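Local coordinates for GTPase activator-like protein (PDB 5HIU) that is the N-terminal helical part of a fungal TSC2, a protein that as a whole probably acts as a GTPase activator, at residues A[113-116]-A[117-121]; A[154-157]-A[158-161]. One frame throughout, in Å; residues are numbered along the deposited sequence.

Two stretches of neighbouring helices illustrate how an all-helical domain combines repeated backbone bonding with side chains committed to different surroundings. Interaction 1 (113-121) covers the start of helix 115-126, wedged between helices 75-89, 139-163 and 179-198. Interaction 2 (154-161) is the C-terminal part of helix 139-163, the next long helix in the chain. Their centres lie about 19 Å apart and their nearest atoms about 9 Å, so they do not touch. The link is indirect: Phe115 packs on Trp146, Gln149 and Ala150, upstream of interaction 2 on the same helix, while helix 179-198 meets both regions. Neither contact is known to belong to a ligand or catalytic site.

Interaction 1: residues A[113-116]-A[117-121]; sequences KDFC and YQLVA
Asp114, the last residue of a short 3-10 segment, passes the chain into helix 115-126, part of an elongated all-helical array consistent with an alpha-solenoid, through a first i to i+4 bond, Gln118 N to Asp114 O at 3.2 Å, and the same carbonyl oxygen lies at the edge of the Tyr117 ring. Its carboxylate turns to helix 75-89, where OD2 forms a salt bridge to Arg78 and accepts a hydrogen bond from Trp82 NE1, tying the helix start to that neighbour. Phe115 follows with the second bond of the series, from Leu119 N to Phe115 O at 3.0 Å. With CG turned away from the backbone N, the phenyl ring extends beside the helix and presents its edge to Gln118: CD1 lies 3.8 Å from Gln118 OE1, ring and amide planes being almost perpendicular (82°). Gln118 NE2 is meanwhile bonded to Leu106 O, so the buried amide has its nitrogen satisfied and its rotation restrained. Trp146 of helix 139-163 meets the Phe115 ring edge-to-face. Cys116 completes the backbone ladder, accepting Val120 N at 3.0 Å through its carbonyl oxygen, against which Val120 CG2 also rests. The Cys116 side chain takes the position between backbone N and carbonyl carbon (chi1 59°), which swings the sulfur over the next residue. The Tyr117 ring also meets Trp82 of helix 75-89, nearly parallel to it. Cys116 SG stands over a face of the Tyr117 ring, 4.3 Å from the centroid and 27° off the normal; the nearest ring atom is Tyr117 CD2, 3.9 Å from Cys116 SG.

Interaction 2: residues A[154-157]-A[158-161]; sequences ARDA and RKLA
Arg158 N and Leu160 N reach back to Ala154 O and Asp156 O at 3.0 and 2.9 Å in regular alpha-helical i to i+4 bonds, whereas Lys159 N, bonded to Arg155 O, also makes a weak bond to Asp156 O. Arg158 runs back along the helix toward its N-terminal end: CG points away from the carbonyl carbon (chi1 -63°) and the extended chain passes Ala154 O before its guanidinium lies over the Ala154 methyl, CB facing the centre of the plane 3.7 Å from Arg158 CZ. The planar group is held by salt bridges to Asp181 and Asp226, joining this helix to two later ones. A different flank carries Arg155 and Lys159 side by side, pointing the same way, with Arg155 NE and Lys159 NZ 3.6 Å apart. Asp156 OD1 lies at the edge of the Arg155 guanidinium, in its plane, forming a salt bridge to Arg155 NE at 3.5 Å, and stands 4.5 Å from Lys159 NZ. The Asp156 carboxylate would therefore probably offset part of the repulsion between the two cations at this surface, while the charge of Arg158 is probably balanced by Asp181 and Asp226 of the later helices.

Interaction 1: residues A[113-116]-A[117-121]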
loop_
_atom_site.group_PDB
_atom_site.type_symbol
_atom_site.label_atom_id
_atom_site.label_comp_id
_atom_site.label_asym_id
_atom_site.label_seq_id
_atom_site.Cartn_x
_atom_site.Cartn_y
_atom_site.Cartn_z
ATOM N N LYS A 113 -7.234 -21.092 -15.777
ATOM C CA LYS A 113 -8.660 -20.808 -15.643
ATOM C C LYS A 113 -9.217 -21.128 -14.258
ATOM O O LYS A 113 -10.273 -20.634 -13.902
ATOM C CB LYS A 113 -9.449 -21.606 -16.674
ATOM C CG LYS A 113 -9.089 -21.304 -18.115
ATOM C CD LYS A 113 -9.726 -22.322 -19.050
ATOM C CE LYS A 113 -11.247 -22.279 -18.972
ATOM N NZ LYS A 113 -11.878 -22.762 -20.240
ATOM N N ASP A 114 -8.507 -21.948 -13.483
ATOM C CA ASP A 114 -8.968 -22.389 -12.168
ATOM C C ASP A 114 -8.467 -21.540 -10.995
ATOM O O ASP A 114 -8.715 -21.866 -9.844
ATOM C CB ASP A 114 -8.550 -23.842 -11.934
ATOM C CG ASP A 114 -9.166 -24.800 -12.921
ATOM O OD1 ASP A 114 -9.992 -24.386 -13.755
ATOM O OD2 ASP A 114 -8.810 -25.989 -12.859
ATOM N N PHE A 115 -7.776 -20.448 -11.248
ATOM C CA PHE A 115 -7.221 -19.698 -10.133
ATOM C C PHE A 115 -8.285 -19.285 -9.091
ATOM O O PHE A 115 -8.012 -19.264 -7.894
ATOM C CB PHE A 115 -6.454 -18.483 -10.666
ATOM C CG PHE A 115 -5.706 -17.719 -9.609
ATOM C CD1 PHE A 115 -4.577 -18.256 -9.016
ATOM C CD2 PHE A 115 -6.128 -16.457 -9.220
ATOM C CE1 PHE A 115 -3.877 -17.549 -8.060
ATOM C CE2 PHE A 115 -5.429 -15.744 -8.272
ATOM C CZ PHE A 115 -4.305 -16.294 -7.681
ATOM N N CYS A 116 -9.489 -18.958 -9.534
ATOM C CA CYS A 116 -10.527 -18.517 -8.612
ATOM C C CYS A 116 -10.763 -19.629 -7.590
ATOM O O CYS A 116 -10.786 -19.381 -6.387
ATOM C CB CYS A 116 -11.806 -18.109 -9.349
ATOM S SG CYS A 116 -12.570 -19.410 -10.356
ATOM N N TYR A 117 -10.855 -20.867 -8.068
ATOM C CA TYR A 117 -11.030 -22.010 -7.196
ATOM C C TYR A 117 -9.874 -22.212 -6.201
ATOM O O TYR A 117 -10.106 -22.509 -5.017
ATOM C CB TYR A 117 -11.211 -23.259 -8.051
ATOM C CG TYR A 117 -12.557 -23.342 -8.750
ATOM C CD1 TYR A 117 -13.727 -23.496 -8.017
ATOM C CD2 TYR A 117 -12.658 -23.300 -10.135
ATOM C CE1 TYR A 117 -14.951 -23.580 -8.632
ATOM C CE2 TYR A 117 -13.899 -23.398 -10.767
ATOM C CZ TYR A 117 -15.037 -23.543 -10.004
ATOM O OH TYR A 117 -16.279 -23.643 -10.591
ATOM N N GLN A 118 -8.637 -22.053 -6.670
ATOM C CA GLN A 118 -7.474 -22.186 -5.793
ATOM C C GLN A 118 -7.508 -21.178 -4.646
ATOM O O GLN A 118 -7.323 -21.543 -3.489
ATOM C CB GLN A 118 -6.193 -21.935 -6.554
ATOM C CG GLN A 118 -5.985 -22.806 -7.747
ATOM C CD GLN A 118 -4.545 -22.821 -8.117
ATOM O OE1 GLN A 118 -4.115 -22.036 -8.943
ATOM N NE2 GLN A 118 -3.778 -23.667 -7.462
ATOM N N LEU A 119 -7.686 -19.911 -5.025
ATOM C CA LEU A 119 -7.924 -18.772 -4.143
ATOM C C LEU A 119 -8.923 -19.125 -3.080
ATOM O O LEU A 119 -8.629 -19.031 -1.895
ATOM C CB LEU A 119 -8.588 -17.667 -4.960
ATOM C CG LEU A 119 -8.202 -16.194 -5.038
ATOM C CD1 LEU A 119 -8.195 -15.507 -3.685
ATOM C CD2 LEU A 119 -6.862 -15.991 -5.703
ATOM N N VAL A 120 -10.112 -19.543 -3.509
ATOM C CA VAL A 120 -11.187 -19.853 -2.571
ATOM C C VAL A 120 -10.791 -21.065 -1.699
ATOM O O VAL A 120 -10.991 -21.068 -0.481
ATOM C CB VAL A 120 -12.519 -20.111 -3.306
ATOM C CG1 VAL A 120 -13.554 -20.698 -2.371
ATOM C CG2 VAL A 120 -13.051 -18.831 -3.944
ATOM N N ALA A 121 -10.203 -22.079 -2.318
ATOM C CA ALA A 121 -9.763 -23.227 -1.563
ATOM C C ALA A 121 -8.840 -22.776 -0.469
ATOM O O ALA A 121 -9.040 -23.108 0.710
ATOM C CB ALA A 121 -9.050 -24.221 -2.454
#

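Interaction 2: residues A[154-157]-A[158-161]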
loop_
_atom_site.group_PDB
_atom_site.type_symbol
_atom_site.label_atom_id
_atom_site.label_comp_id
_atom_site.label_asym_id
_atom_site.label_seq_id
_atom_site.Cartn_x
_atom_site.Cartn_y
_atom_site.Cartn_z
ATOM N N ALA A 154 -4.590 -9.421 -14.279
ATOM C CA ALA A 154 -5.550 -8.323 -14.259
ATOM C C ALA A 154 -5.124 -7.265 -15.239
ATOM O O ALA A 154 -5.954 -6.711 -15.941
ATOM C CB ALA A 154 -5.691 -7.734 -12.869
ATOM N N ARG A 155 -3.824 -7.007 -15.305
ATOM C CA ARG A 155 -3.326 -5.928 -16.134
ATOM C C ARG A 155 -3.608 -6.236 -17.587
ATOM O O ARG A 155 -3.976 -5.348 -18.369
ATOM C CB ARG A 155 -1.828 -5.690 -15.917
ATOM C CG ARG A 155 -0.900 -6.350 -16.919
ATOM C CD ARG A 155 0.509 -5.879 -16.662
ATOM N NE ARG A 155 1.510 -6.688 -17.345
ATOM C CZ ARG A 155 2.813 -6.657 -17.070
ATOM N NH1 ARG A 155 3.294 -5.863 -16.109
ATOM N NH2 ARG A 155 3.644 -7.430 -17.758
ATOM N N ASP A 156 -3.424 -7.499 -17.939
ATOM C CA ASP A 156 -3.642 -7.930 -19.300
ATOM C C ASP A 156 -5.119 -7.745 -19.654
ATOM O O ASP A 156 -5.432 -7.046 -20.622
ATOM C CB ASP A 156 -3.159 -9.372 -19.488
ATOM C CG ASP A 156 -1.632 -9.515 -19.323
ATOM O OD1 ASP A 156 -0.928 -8.501 -19.112
ATOM O OD2 ASP A 156 -1.133 -10.655 -19.397
ATOM N N ALA A 157 -6.023 -8.307 -18.852
ATOM C CA ALA A 157 -7.471 -8.123 -19.060
ATOM C C ALA A 157 -7.828 -6.668 -19.304
ATOM O O ALA A 157 -8.593 -6.349 -20.216
ATOM C CB ALA A 157 -8.254 -8.635 -17.865
ATOM N N ARG A 158 -7.254 -5.796 -18.482
ATOM C CA ARG A 158 -7.475 -4.358 -18.561
ATOM C C ARG A 158 -6.855 -3.718 -19.816
ATOM O O ARG A 158 -7.352 -2.702 -20.296
ATOM C CB ARG A 158 -6.884 -3.685 -17.326
ATOM C CG ARG A 158 -7.505 -4.075 -15.991
ATOM C CD ARG A 158 -6.507 -3.888 -14.842
ATOM N NE ARG A 158 -7.090 -4.257 -13.552
ATOM C CZ ARG A 158 -6.497 -4.133 -12.361
ATOM N NH1 ARG A 158 -5.272 -3.637 -12.241
ATOM N NH2 ARG A 158 -7.145 -4.514 -11.267
ATOM N N LYS A 159 -5.752 -4.283 -20.312
ATOM C CA LYS A 159 -5.134 -3.823 -21.566
ATOM C C LYS A 159 -6.041 -4.147 -22.730
ATOM O O LYS A 159 -6.323 -3.301 -23.578
ATOM C CB LYS A 159 -3.770 -4.485 -21.808
ATOM C CG LYS A 159 -2.633 -3.850 -21.028
ATOM C CD LYS A 159 -1.326 -4.622 -21.152
ATOM C CE LYS A 159 -0.250 -3.990 -20.276
ATOM N NZ LYS A 159 1.065 -4.686 -20.361
ATOM N N LEU A 160 -6.499 -5.388 -22.750
ATOM C CA LEU A 160 -7.334 -5.879 -23.824
ATOM C C LEU A 160 -8.740 -5.330 -23.691
ATOM O O LEU A 160 -9.507 -5.388 -24.645
ATOM C CB LEU A 160 -7.358 -7.409 -23.826
ATOM C CG LEU A 160 -5.962 -8.043 -23.881
ATOM C CD1 LEU A 160 -6.012 -9.541 -23.605
ATOM C CD2 LEU A 160 -5.283 -7.718 -25.210
ATOM N N ALA A 161 -9.089 -4.815 -22.515
ATOM C CA ALA A 161 -10.328 -4.064 -22.373
ATOM C C ALA A 161 -10.188 -2.699 -23.047
ATOM O O ALA A 161 -11.010 -2.336 -23.881
ATOM C CB ALA A 161 -10.699 -3.902 -20.915
#